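Local coordinates for protein serpin B3 (Homo sapiens, PDB 4ZK3) that probably inhibits proteases as a serpin, and is the source of Pso p27, a psoriasis-linked form, probably cleaved, that builds large aggregates, at residues Thr278-Phe287 and Asn360-Phe371; Ile180-Lys188 and Ile234-Met243. One frame throughout, in Å; residues are numbered along the deposited sequence.

Contact 1. Residues Thr278-Phe287 and Asn360-Phe371; sequences TRVDLHLPRF and NEEFHCNHPFLF
The H283 ring lies over the H364 ring in an offset stack, with planes 6° apart and NE2 of H364 above the centre of the H283 ring. The H283 and H364 centroids are 3.8 Å apart. Both side chains set CG anti to their own carbonyl carbon, which sends the two rings out side by side from one face of the sheet. The other face of the H364 ring rests on CB of E362. At the H364 edge, CD2 is 3.4 Å from the carbonyl O of D281.

Under the stack the backbones pair as parallel strands. D281 and H283 each use both N and O toward segment 360-371. D281 N gives to E361 O, and F363 N reaches D281 O at 3.0 Å. H283 N then gives to F363 O, and C365 N closes the series on H283 O at 2.9 Å. The C365 carbonyl O is buried and finds no partner. C365 is also the centre of an inverse gamma turn, where the strand ends.

On the opposite face V280 and L282 pack against F363. CG1 of V280 presses on CB of F363 at 3.4 Å, and CD1 of L282 meets F363 CD2 at 3.7 Å. Past the turn F369 and F371 come up to F287, whose edge points at the face of F371, with planes at 70°. F369 turns its own edge toward the face of F287, which completes an aromatic cluster.

Strand 361-364 follows the reactive loop in sequence and corresponds to strand s1C of serpins. It lies alongside strand 276-294, whose other neighbour here is strand 206-224. F363 packs on V245 and L247 of strand 241-248, and L282 on L232 of strand 229-235. F387 of strand 380-387 joins the phenylalanine cluster.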
loop_
_atom_site.group_PDB
_atom_site.type_symbol
_atom_site.label_atom_id
_atom_site.label_comp_id
_atom_site.label_asym_id
_atom_site.label_seq_id
_atom_site.Cartn_x
_atom_site.Cartn_y
_atom_site.Cartn_z
ATOM N N THR A 278 3.346 -26.158 -11.293
ATOM C CA THR A 278 4.595 -26.834 -10.907
ATOM C C THR A 278 4.428 -27.238 -9.434
ATOM O O THR A 278 3.855 -26.444 -8.626
ATOM C CB THR A 278 5.807 -25.850 -10.958
ATOM O OG1 THR A 278 5.824 -25.107 -12.184
ATOM C CG2 THR A 278 7.146 -26.574 -10.749
ATOM N N ARG A 279 4.896 -28.430 -9.058
ATOM C CA ARG A 279 4.841 -28.881 -7.645
ATOM C C ARG A 279 6.025 -28.364 -6.823
ATOM O O ARG A 279 7.167 -28.531 -7.232
ATOM C CB ARG A 279 4.789 -30.396 -7.590
ATOM C CG ARG A 279 3.614 -30.964 -8.384
ATOM C CD ARG A 279 3.478 -32.477 -8.269
ATOM N NE ARG A 279 3.773 -33.122 -9.552
ATOM C CZ ARG A 279 4.973 -33.565 -9.929
ATOM N NH1 ARG A 279 6.033 -33.457 -9.126
ATOM N NH2 ARG A 279 5.118 -34.132 -11.124
ATOM N N VAL A 280 5.748 -27.727 -5.674
ATOM C CA VAL A 280 6.781 -27.019 -4.850
ATOM C C VAL A 280 6.753 -27.413 -3.305
ATOM O O VAL A 280 5.572 -27.422 -2.809
ATOM C CB VAL A 280 6.466 -25.501 -5.064
ATOM C CG1 VAL A 280 7.404 -24.593 -4.270
ATOM C CG2 VAL A 280 6.488 -25.131 -6.571
ATOM N N ASP A 281 7.906 -27.797 -2.601
ATOM C CA ASP A 281 8.060 -27.819 -1.026
ATOM C C ASP A 281 8.074 -26.278 -0.907
ATOM O O ASP A 281 9.112 -25.623 -1.126
ATOM C CB ASP A 281 9.334 -28.593 -0.105
ATOM C CG ASP A 281 8.902 -29.099 1.518
ATOM O OD1 ASP A 281 7.833 -29.672 1.656
ATOM O OD2 ASP A 281 9.424 -29.033 2.732
ATOM N N LEU A 282 6.901 -25.695 -0.627
ATOM C CA LEU A 282 6.854 -24.285 -0.215
ATOM C C LEU A 282 7.073 -24.227 1.287
ATOM O O LEU A 282 6.324 -24.806 2.016
ATOM C CB LEU A 282 5.497 -23.660 -0.555
ATOM C CG LEU A 282 5.163 -22.276 0.036
ATOM C CD1 LEU A 282 6.242 -21.249 -0.335
ATOM C CD2 LEU A 282 3.776 -21.931 -0.453
ATOM N N HIS A 283 8.123 -23.538 1.708
ATOM C CA HIS A 283 8.340 -23.193 3.114
ATOM C C HIS A 283 8.182 -21.677 3.188
ATOM O O HIS A 283 8.959 -20.895 2.555
ATOM C CB HIS A 283 9.726 -23.636 3.603
ATOM C CG HIS A 283 9.942 -25.140 3.637
ATOM N ND1 HIS A 283 11.108 -25.694 4.138
ATOM C CD2 HIS A 283 9.164 -26.189 3.267
ATOM C CE1 HIS A 283 11.047 -27.012 4.043
ATOM N NE2 HIS A 283 9.889 -27.346 3.509
ATOM N N LEU A 284 7.167 -21.253 3.944
ATOM C CA LEU A 284 6.842 -19.827 4.148
ATOM C C LEU A 284 6.690 -19.553 5.631
ATOM O O LEU A 284 5.972 -20.267 6.301
ATOM C CB LEU A 284 5.507 -19.537 3.420
ATOM C CG LEU A 284 5.067 -18.064 3.316
ATOM C CD1 LEU A 284 5.939 -17.285 2.346
ATOM C CD2 LEU A 284 3.610 -17.936 2.920
ATOM N N PRO A 285 7.373 -18.554 6.157
ATOM C CA PRO A 285 7.290 -18.285 7.592
ATOM C C PRO A 285 5.963 -17.598 8.008
ATOM O O PRO A 285 5.307 -16.923 7.210
ATOM C CB PRO A 285 8.478 -17.390 7.848
ATOM C CG PRO A 285 8.682 -16.683 6.521
ATOM C CD PRO A 285 8.312 -17.668 5.473
ATOM N N ARG A 286 5.548 -17.847 9.242
ATOM C CA ARG A 286 4.528 -17.040 9.895
ATOM C C ARG A 286 5.270 -15.787 10.149
ATOM O O ARG A 286 6.420 -15.844 10.603
ATOM C CB ARG A 286 4.140 -17.625 11.258
ATOM C CG ARG A 286 3.404 -18.931 11.186
ATOM C CD ARG A 286 2.980 -19.505 12.565
ATOM N NE ARG A 286 2.457 -18.494 13.464
ATOM C CZ ARG A 286 1.174 -18.253 13.732
ATOM N NH1 ARG A 286 0.181 -18.992 13.253
ATOM N NH2 ARG A 286 0.890 -17.255 14.536
ATOM N N PHE A 287 4.690 -14.648 9.786
ATOM C CA PHE A 287 5.356 -13.381 10.025
ATOM C C PHE A 287 4.362 -12.233 10.168
ATOM O O PHE A 287 3.211 -12.313 9.701
ATOM C CB PHE A 287 6.426 -13.052 8.952
ATOM C CG PHE A 287 5.884 -12.754 7.543
ATOM C CD1 PHE A 287 5.558 -11.455 7.161
ATOM C CD2 PHE A 287 5.830 -13.720 6.611
ATOM C CE1 PHE A 287 5.176 -11.181 5.847
ATOM C CE2 PHE A 287 5.420 -13.486 5.325
ATOM C CZ PHE A 287 5.076 -12.208 4.931
ATOM N N ASN A 360 9.476 -31.624 -6.648
ATOM C CA ASN A 360 10.782 -31.267 -7.303
ATOM C C ASN A 360 11.315 -29.866 -6.898
ATOM O O ASN A 360 12.314 -29.780 -6.152
ATOM C CB ASN A 360 10.660 -31.380 -8.829
ATOM C CG ASN A 360 9.489 -30.579 -9.382
ATOM O OD1 ASN A 360 9.576 -29.361 -9.548
ATOM N ND2 ASN A 360 8.384 -31.251 -9.640
ATOM N N GLU A 361 10.638 -28.795 -7.358
ATOM C CA GLU A 361 11.046 -27.421 -7.074
ATOM C C GLU A 361 10.900 -27.102 -5.594
ATOM O O GLU A 361 9.889 -27.411 -4.958
ATOM C CB GLU A 361 10.221 -26.367 -7.845
ATOM C CG GLU A 361 10.630 -26.051 -9.280
ATOM C CD GLU A 361 12.124 -25.883 -9.476
ATOM O OE1 GLU A 361 12.798 -25.140 -8.716
ATOM O OE2 GLU A 361 12.617 -26.501 -10.427
ATOM N N GLU A 362 11.897 -26.409 -5.078
ATOM C CA GLU A 362 11.865 -25.903 -3.726
ATOM C C GLU A 362 11.705 -24.391 -3.767
ATOM O O GLU A 362 12.308 -23.720 -4.612
ATOM C CB GLU A 362 13.167 -26.257 -3.007
ATOM C CG GLU A 362 13.383 -27.761 -2.897
ATOM C CD GLU A 362 14.355 -28.101 -1.817
ATOM O OE1 GLU A 362 15.198 -27.236 -1.519
ATOM O OE2 GLU A 362 14.249 -29.202 -1.252
ATOM N N PHE A 363 10.898 -23.880 -2.830
ATOM C CA PHE A 363 10.726 -22.441 -2.612
ATOM C C PHE A 363 10.741 -22.187 -1.092
ATOM O O PHE A 363 9.706 -22.208 -0.419
ATOM C CB PHE A 363 9.402 -21.982 -3.272
ATOM C CG PHE A 363 9.319 -20.513 -3.501
ATOM C CD1 PHE A 363 9.741 -19.954 -4.682
ATOM C CD2 PHE A 363 8.768 -19.682 -2.532
ATOM C CE1 PHE A 363 9.655 -18.597 -4.886
ATOM C CE2 PHE A 363 8.682 -18.310 -2.726
ATOM C CZ PHE A 363 9.143 -17.758 -3.897
ATOM N N HIS A 364 11.924 -21.962 -0.556
ATOM C CA HIS A 364 12.131 -21.881 0.853
ATOM C C HIS A 364 12.473 -20.505 1.258
ATOM O O HIS A 364 13.586 -20.112 1.145
ATOM C CB HIS A 364 13.299 -22.771 1.258
ATOM C CG HIS A 364 12.993 -24.232 1.176
ATOM N ND1 HIS A 364 13.920 -25.209 1.512
ATOM C CD2 HIS A 364 11.867 -24.890 0.804
ATOM C CE1 HIS A 364 13.379 -26.400 1.339
ATOM N NE2 HIS A 364 12.137 -26.241 0.907
ATOM N N CYS A 365 11.503 -19.787 1.818
ATOM C CA CYS A 365 11.689 -18.411 2.219
ATOM C C CYS A 365 12.356 -18.290 3.602
ATOM O O CYS A 365 11.703 -17.898 4.562
ATOM C CB CYS A 365 10.320 -17.732 2.207
ATOM S SG CYS A 365 9.569 -17.770 0.571
ATOM N N ASN A 366 13.653 -18.641 3.677
ATOM C CA ASN A 366 14.393 -18.593 4.898
ATOM C C ASN A 366 15.508 -17.602 4.775
ATOM O O ASN A 366 16.477 -17.704 5.507
ATOM C CB ASN A 366 14.913 -19.962 5.326
ATOM C CG ASN A 366 15.724 -20.658 4.241
ATOM O OD1 ASN A 366 16.314 -20.026 3.358
ATOM N ND2 ASN A 366 15.770 -21.953 4.320
ATOM N N HIS A 367 15.353 -16.632 3.866
ATOM C CA HIS A 367 16.242 -15.488 3.769
ATOM C C HIS A 367 15.377 -14.432 3.090
ATOM O O HIS A 367 14.234 -14.747 2.745
ATOM C CB HIS A 367 17.546 -15.856 3.013
ATOM C CG HIS A 367 17.325 -16.444 1.654
ATOM N ND1 HIS A 367 16.876 -17.734 1.465
ATOM C CD2 HIS A 367 17.500 -15.922 0.415
ATOM C CE1 HIS A 367 16.764 -17.973 0.169
ATOM N NE2 HIS A 367 17.170 -16.905 -0.488
ATOM N N PRO A 368 15.868 -13.200 2.951
ATOM C CA PRO A 368 15.008 -12.099 2.607
ATOM C C PRO A 368 14.303 -12.247 1.294
ATOM O O PRO A 368 14.926 -12.717 0.326
ATOM C CB PRO A 368 15.958 -10.930 2.550
ATOM C CG PRO A 368 16.949 -11.252 3.571
ATOM C CD PRO A 368 17.156 -12.729 3.445
ATOM N N PHE A 369 13.028 -11.841 1.246
ATOM C CA PHE A 369 12.225 -11.943 0.036
ATOM C C PHE A 369 11.316 -10.726 -0.152
ATOM O O PHE A 369 11.068 -10.007 0.818
ATOM C CB PHE A 369 11.413 -13.243 0.027
ATOM C CG PHE A 369 10.440 -13.375 1.204
ATOM C CD1 PHE A 369 9.143 -12.838 1.138
ATOM C CD2 PHE A 369 10.821 -14.050 2.362
ATOM C CE1 PHE A 369 8.255 -12.971 2.191
ATOM C CE2 PHE A 369 9.924 -14.213 3.428
ATOM C CZ PHE A 369 8.644 -13.660 3.359
ATOM N N LEU A 370 10.846 -10.511 -1.412
ATOM C CA LEU A 370 9.812 -9.529 -1.732
ATOM C C LEU A 370 8.436 -10.170 -1.872
ATOM O O LEU A 370 8.316 -11.333 -2.218
ATOM C CB LEU A 370 10.156 -8.758 -2.983
ATOM C CG LEU A 370 11.571 -8.179 -2.995
ATOM C CD1 LEU A 370 12.005 -7.857 -4.441
ATOM C CD2 LEU A 370 11.723 -6.954 -2.115
ATOM N N PHE A 371 7.376 -9.467 -1.496
ATOM C CA PHE A 371 6.089 -10.086 -1.629
ATOM C C PHE A 371 5.094 -8.979 -1.885
ATOM O O PHE A 371 5.325 -7.785 -1.520
ATOM C CB PHE A 371 5.761 -10.948 -0.390
ATOM C CG PHE A 371 5.625 -10.137 0.890
ATOM C CD1 PHE A 371 6.755 -9.760 1.623
ATOM C CD2 PHE A 371 4.378 -9.755 1.373
ATOM C CE1 PHE A 371 6.670 -8.985 2.779
ATOM C CE2 PHE A 371 4.281 -8.950 2.536
ATOM C CZ PHE A 371 5.444 -8.556 3.225
#

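Contact 2. Residues Ile180-Lys188 and Ile234-Met243; sequences IYFKGQWEK and IPYKGKDLSM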
loop_
_atom_site.group_PDB
_atom_site.type_symbol
_atom_site.label_atom_id
_atom_site.label_comp_id
_atom_site.label_asym_id
_atom_site.label_seq_id
_atom_site.Cartn_x
_atom_site.Cartn_y
_atom_site.Cartn_z
ATOM N N ILE A 180 -7.522 1.006 3.868
ATOM C CA ILE A 180 -7.678 -0.223 3.086
ATOM C C ILE A 180 -7.440 -1.436 3.991
ATOM O O ILE A 180 -6.562 -1.403 4.901
ATOM C CB ILE A 180 -6.707 -0.247 1.877
ATOM C CG1 ILE A 180 -6.921 -1.482 1.023
ATOM C CG2 ILE A 180 -5.222 -0.238 2.337
ATOM C CD1 ILE A 180 -6.116 -1.510 -0.295
ATOM N N TYR A 181 -8.264 -2.489 3.800
ATOM C CA TYR A 181 -8.264 -3.650 4.674
ATOM C C TYR A 181 -8.563 -4.917 3.877
ATOM O O TYR A 181 -9.483 -4.936 3.052
ATOM C CB TYR A 181 -9.288 -3.509 5.820
ATOM C CG TYR A 181 -9.332 -4.736 6.675
ATOM C CD1 TYR A 181 -8.398 -4.907 7.669
ATOM C CD2 TYR A 181 -10.285 -5.775 6.453
ATOM C CE1 TYR A 181 -8.371 -6.041 8.453
ATOM C CE2 TYR A 181 -10.254 -6.934 7.243
ATOM C CZ TYR A 181 -9.313 -7.055 8.248
ATOM O OH TYR A 181 -9.221 -8.172 9.078
ATOM N N PHE A 182 -7.754 -5.951 4.095
ATOM C CA PHE A 182 -7.884 -7.214 3.435
ATOM C C PHE A 182 -7.693 -8.337 4.475
ATOM O O PHE A 182 -6.745 -8.296 5.250
ATOM C CB PHE A 182 -6.826 -7.350 2.369
ATOM C CG PHE A 182 -6.709 -8.736 1.841
ATOM C CD1 PHE A 182 -7.757 -9.286 1.099
ATOM C CD2 PHE A 182 -5.592 -9.510 2.128
ATOM C CE1 PHE A 182 -7.661 -10.609 0.620
ATOM C CE2 PHE A 182 -5.487 -10.788 1.659
ATOM C CZ PHE A 182 -6.506 -11.346 0.899
ATOM N N LYS A 183 -8.584 -9.323 4.513
ATOM C CA LYS A 183 -8.287 -10.555 5.227
ATOM C C LYS A 183 -8.794 -11.714 4.408
ATOM O O LYS A 183 -9.907 -11.692 3.983
ATOM C CB LYS A 183 -8.926 -10.589 6.612
ATOM C CG LYS A 183 -8.465 -11.792 7.467
ATOM C CD LYS A 183 -9.227 -11.854 8.809
ATOM C CE LYS A 183 -8.970 -13.171 9.531
ATOM N NZ LYS A 183 -8.863 -12.893 11.001
ATOM N N GLY A 184 -7.959 -12.675 4.076
ATOM C CA GLY A 184 -8.419 -13.765 3.215
ATOM C C GLY A 184 -7.791 -15.083 3.586
ATOM O O GLY A 184 -6.656 -15.115 4.092
ATOM N N GLN A 185 -8.520 -16.148 3.338
ATOM C CA GLN A 185 -8.017 -17.517 3.449
ATOM C C GLN A 185 -7.170 -17.919 2.226
ATOM O O GLN A 185 -7.559 -17.618 1.111
ATOM C CB GLN A 185 -9.198 -18.487 3.527
ATOM C CG GLN A 185 -10.137 -18.323 4.740
ATOM C CD GLN A 185 -11.417 -19.163 4.612
ATOM O OE1 GLN A 185 -11.423 -20.247 4.030
ATOM N NE2 GLN A 185 -12.498 -18.643 5.115
ATOM N N TRP A 186 -6.060 -18.648 2.457
ATOM C CA TRP A 186 -5.307 -19.287 1.390
ATOM C C TRP A 186 -6.243 -20.209 0.727
ATOM O O TRP A 186 -7.094 -20.779 1.388
ATOM C CB TRP A 186 -4.140 -20.113 1.937
ATOM C CG TRP A 186 -3.082 -19.352 2.575
ATOM C CD1 TRP A 186 -2.645 -19.520 3.861
ATOM C CD2 TRP A 186 -2.320 -18.240 2.046
ATOM N NE1 TRP A 186 -1.659 -18.617 4.162
ATOM C CE2 TRP A 186 -1.420 -17.828 3.069
ATOM C CE3 TRP A 186 -2.317 -17.541 0.822
ATOM C CZ2 TRP A 186 -0.527 -16.753 2.901
ATOM C CZ3 TRP A 186 -1.450 -16.510 0.655
ATOM C CH2 TRP A 186 -0.556 -16.107 1.683
ATOM N N GLU A 187 -6.103 -20.366 -0.572
ATOM C CA GLU A 187 -6.830 -21.385 -1.259
ATOM C C GLU A 187 -6.474 -22.810 -0.735
ATOM O O GLU A 187 -7.391 -23.634 -0.537
ATOM C CB GLU A 187 -6.574 -21.288 -2.756
ATOM C CG GLU A 187 -7.091 -22.506 -3.553
ATOM C CD GLU A 187 -6.902 -22.310 -5.033
ATOM O OE1 GLU A 187 -5.768 -22.291 -5.499
ATOM O OE2 GLU A 187 -7.900 -22.087 -5.716
ATOM N N LYS A 188 -5.167 -23.066 -0.584
ATOM C CA LYS A 188 -4.613 -24.243 0.078
ATOM C C LYS A 188 -3.946 -23.870 1.387
ATOM O O LYS A 188 -2.791 -23.354 1.428
ATOM C CB LYS A 188 -3.605 -24.894 -0.817
ATOM C CG LYS A 188 -4.245 -25.503 -2.064
ATOM C CD LYS A 188 -3.241 -25.883 -3.155
ATOM C CE LYS A 188 -3.878 -25.982 -4.553
ATOM N NZ LYS A 188 -2.859 -25.998 -5.662
ATOM N N ILE A 234 0.693 -17.520 -4.797
ATOM C CA ILE A 234 -0.014 -18.251 -3.765
ATOM C C ILE A 234 -1.425 -17.675 -3.756
ATOM O O ILE A 234 -1.628 -16.605 -3.212
ATOM C CB ILE A 234 0.631 -18.097 -2.366
ATOM C CG1 ILE A 234 2.136 -18.314 -2.418
ATOM C CG2 ILE A 234 -0.002 -19.071 -1.391
ATOM C CD1 ILE A 234 2.921 -18.070 -1.142
ATOM N N PRO A 235 -2.409 -18.381 -4.372
ATOM C CA PRO A 235 -3.734 -17.751 -4.440
ATOM C C PRO A 235 -4.487 -17.717 -3.116
ATOM O O PRO A 235 -4.378 -18.635 -2.300
ATOM C CB PRO A 235 -4.498 -18.638 -5.413
ATOM C CG PRO A 235 -3.453 -19.368 -6.208
ATOM C CD PRO A 235 -2.322 -19.585 -5.235
ATOM N N TYR A 236 -5.323 -16.697 -2.963
ATOM C CA TYR A 236 -6.355 -16.725 -1.958
ATOM C C TYR A 236 -7.546 -17.493 -2.470
ATOM O O TYR A 236 -7.786 -17.592 -3.655
ATOM C CB TYR A 236 -6.699 -15.303 -1.493
ATOM C CG TYR A 236 -5.502 -14.675 -0.784
ATOM C CD1 TYR A 236 -5.207 -15.014 0.548
ATOM C CD2 TYR A 236 -4.692 -13.771 -1.424
ATOM C CE1 TYR A 236 -4.103 -14.495 1.203
ATOM C CE2 TYR A 236 -3.571 -13.221 -0.797
ATOM C CZ TYR A 236 -3.280 -13.596 0.522
ATOM O OH TYR A 236 -2.196 -13.096 1.163
ATOM N N LYS A 237 -8.304 -18.052 -1.554
ATOM C CA LYS A 237 -9.496 -18.812 -1.922
ATOM C C LYS A 237 -10.473 -17.951 -2.692
ATOM O O LYS A 237 -10.824 -16.855 -2.235
ATOM C CB LYS A 237 -10.153 -19.370 -0.666
ATOM C CG LYS A 237 -11.279 -20.361 -0.962
ATOM C CD LYS A 237 -11.933 -20.842 0.328
ATOM C CE LYS A 237 -13.245 -21.587 0.042
ATOM N NZ LYS A 237 -13.200 -22.830 0.833
ATOM N N GLY A 238 -10.947 -18.499 -3.822
ATOM C CA GLY A 238 -11.814 -17.825 -4.795
ATOM C C GLY A 238 -11.005 -17.303 -5.960
ATOM O O GLY A 238 -11.570 -16.943 -6.958
ATOM N N LYS A 239 -9.674 -17.241 -5.808
ATOM C CA LYS A 239 -8.752 -16.690 -6.783
ATOM C C LYS A 239 -9.044 -15.232 -7.199
ATOM O O LYS A 239 -8.601 -14.798 -8.246
ATOM C CB LYS A 239 -8.663 -17.574 -8.029
ATOM C CG LYS A 239 -8.252 -19.038 -7.805
ATOM C CD LYS A 239 -8.083 -19.727 -9.176
ATOM C CE LYS A 239 -8.444 -21.198 -9.189
ATOM N NZ LYS A 239 -7.345 -21.951 -8.535
ATOM N N ASP A 240 -9.710 -14.440 -6.388
ATOM C CA ASP A 240 -9.833 -13.007 -6.758
ATOM C C ASP A 240 -8.516 -12.224 -6.509
ATOM O O ASP A 240 -8.222 -11.197 -7.198
ATOM C CB ASP A 240 -11.018 -12.382 -6.022
ATOM C CG ASP A 240 -12.371 -12.903 -6.577
ATOM O OD1 ASP A 240 -12.338 -13.496 -7.682
ATOM O OD2 ASP A 240 -13.386 -12.785 -5.878
ATOM N N LEU A 241 -7.771 -12.726 -5.517
ATOM C CA LEU A 241 -6.545 -12.138 -5.064
ATOM C C LEU A 241 -5.461 -13.202 -4.895
ATOM O O LEU A 241 -5.749 -14.380 -4.712
ATOM C CB LEU A 241 -6.795 -11.422 -3.749
ATOM C CG LEU A 241 -7.642 -10.150 -3.852
ATOM C CD1 LEU A 241 -8.994 -10.375 -3.227
ATOM C CD2 LEU A 241 -6.945 -8.981 -3.152
ATOM N N SER A 242 -4.213 -12.779 -5.024
ATOM C CA SER A 242 -3.076 -13.668 -4.775
ATOM C C SER A 242 -1.956 -12.927 -4.062
ATOM O O SER A 242 -1.844 -11.725 -4.139
ATOM C CB SER A 242 -2.507 -14.156 -6.081
ATOM O OG SER A 242 -3.335 -15.051 -6.719
ATOM N N MET A 243 -1.076 -13.681 -3.427
ATOM C CA MET A 243 0.140 -13.130 -2.860
ATOM C C MET A 243 1.221 -13.659 -3.783
ATOM O O MET A 243 1.287 -14.861 -4.016
ATOM C CB MET A 243 0.425 -13.602 -1.437
ATOM C CG MET A 243 1.796 -13.122 -0.922
ATOM S SD MET A 243 2.170 -13.343 0.828
ATOM C CE MET A 243 1.204 -12.076 1.639
HETATM O O HOH W 1 -10.186 -21.113 -4.859
HETATM O O HOH W 2 -3.013 -21.074 -1.787
#
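E187 OE2 is gripped by two donors. K239 NZ forms a salt bridge to OE2 at 2.9 Å, on the syn lone pair of that oxygen. A water also donates to E187 OE2, and this water accepts from the backbone N of G238. The carboxylate is thereby tied to the type II turn Y236-K239.

Two nearly straight backbone bonds join the two segments beside it. K237 N gives to Q185 O at 2.8 Å, and E187 N gives to P235 O at 3.0 Å. A second water bridges P235 O and K188 N.

Y236 lies between two aromatic rings. The F182 edge meets the Y236 face, with CZ of F182 over the ring centre and planes at 75°. W186 runs nearly parallel to Y236 but slid aside, with its CZ3 3.4 Å from Y236 CE1. CG2 of I234 packs on W186 CE3, and M243 SD sits at the edge of the indole, a Met-aromatic contact. The buried Y236 OH has no polar partner.

W186 NE1 bonds to T337 O, and F190 meets the indole edge-to-face. Strand 174-185 pairs with strands 340-351 and 99-110, while Y236, L241 and M243 pack on I373 of strand 369-375.

In the fold
Contact 2 comes first along the chain. Strand 174-185 runs into it, and the chain then passes through strands 196-201, 206-224 and 229-235 before returning, closing a loop of 45 residues. Contact 1 opens later, on strand 276-294, and closes 72 residues on, past strand 340-351 and the unmodelled residues 353-359. The two loops are in series and neither nests in the other. Their centres are about 17 Å apart, yet they touch: F371 packs on M243, and L282 and L284 pack on I234. Strands 241-248 and 369-375, one from each contact, are neighbours. Strand 340-351 lies between strands 174-185 and 325-336, consistent with the inserted reactive loop of a cleaved serpin.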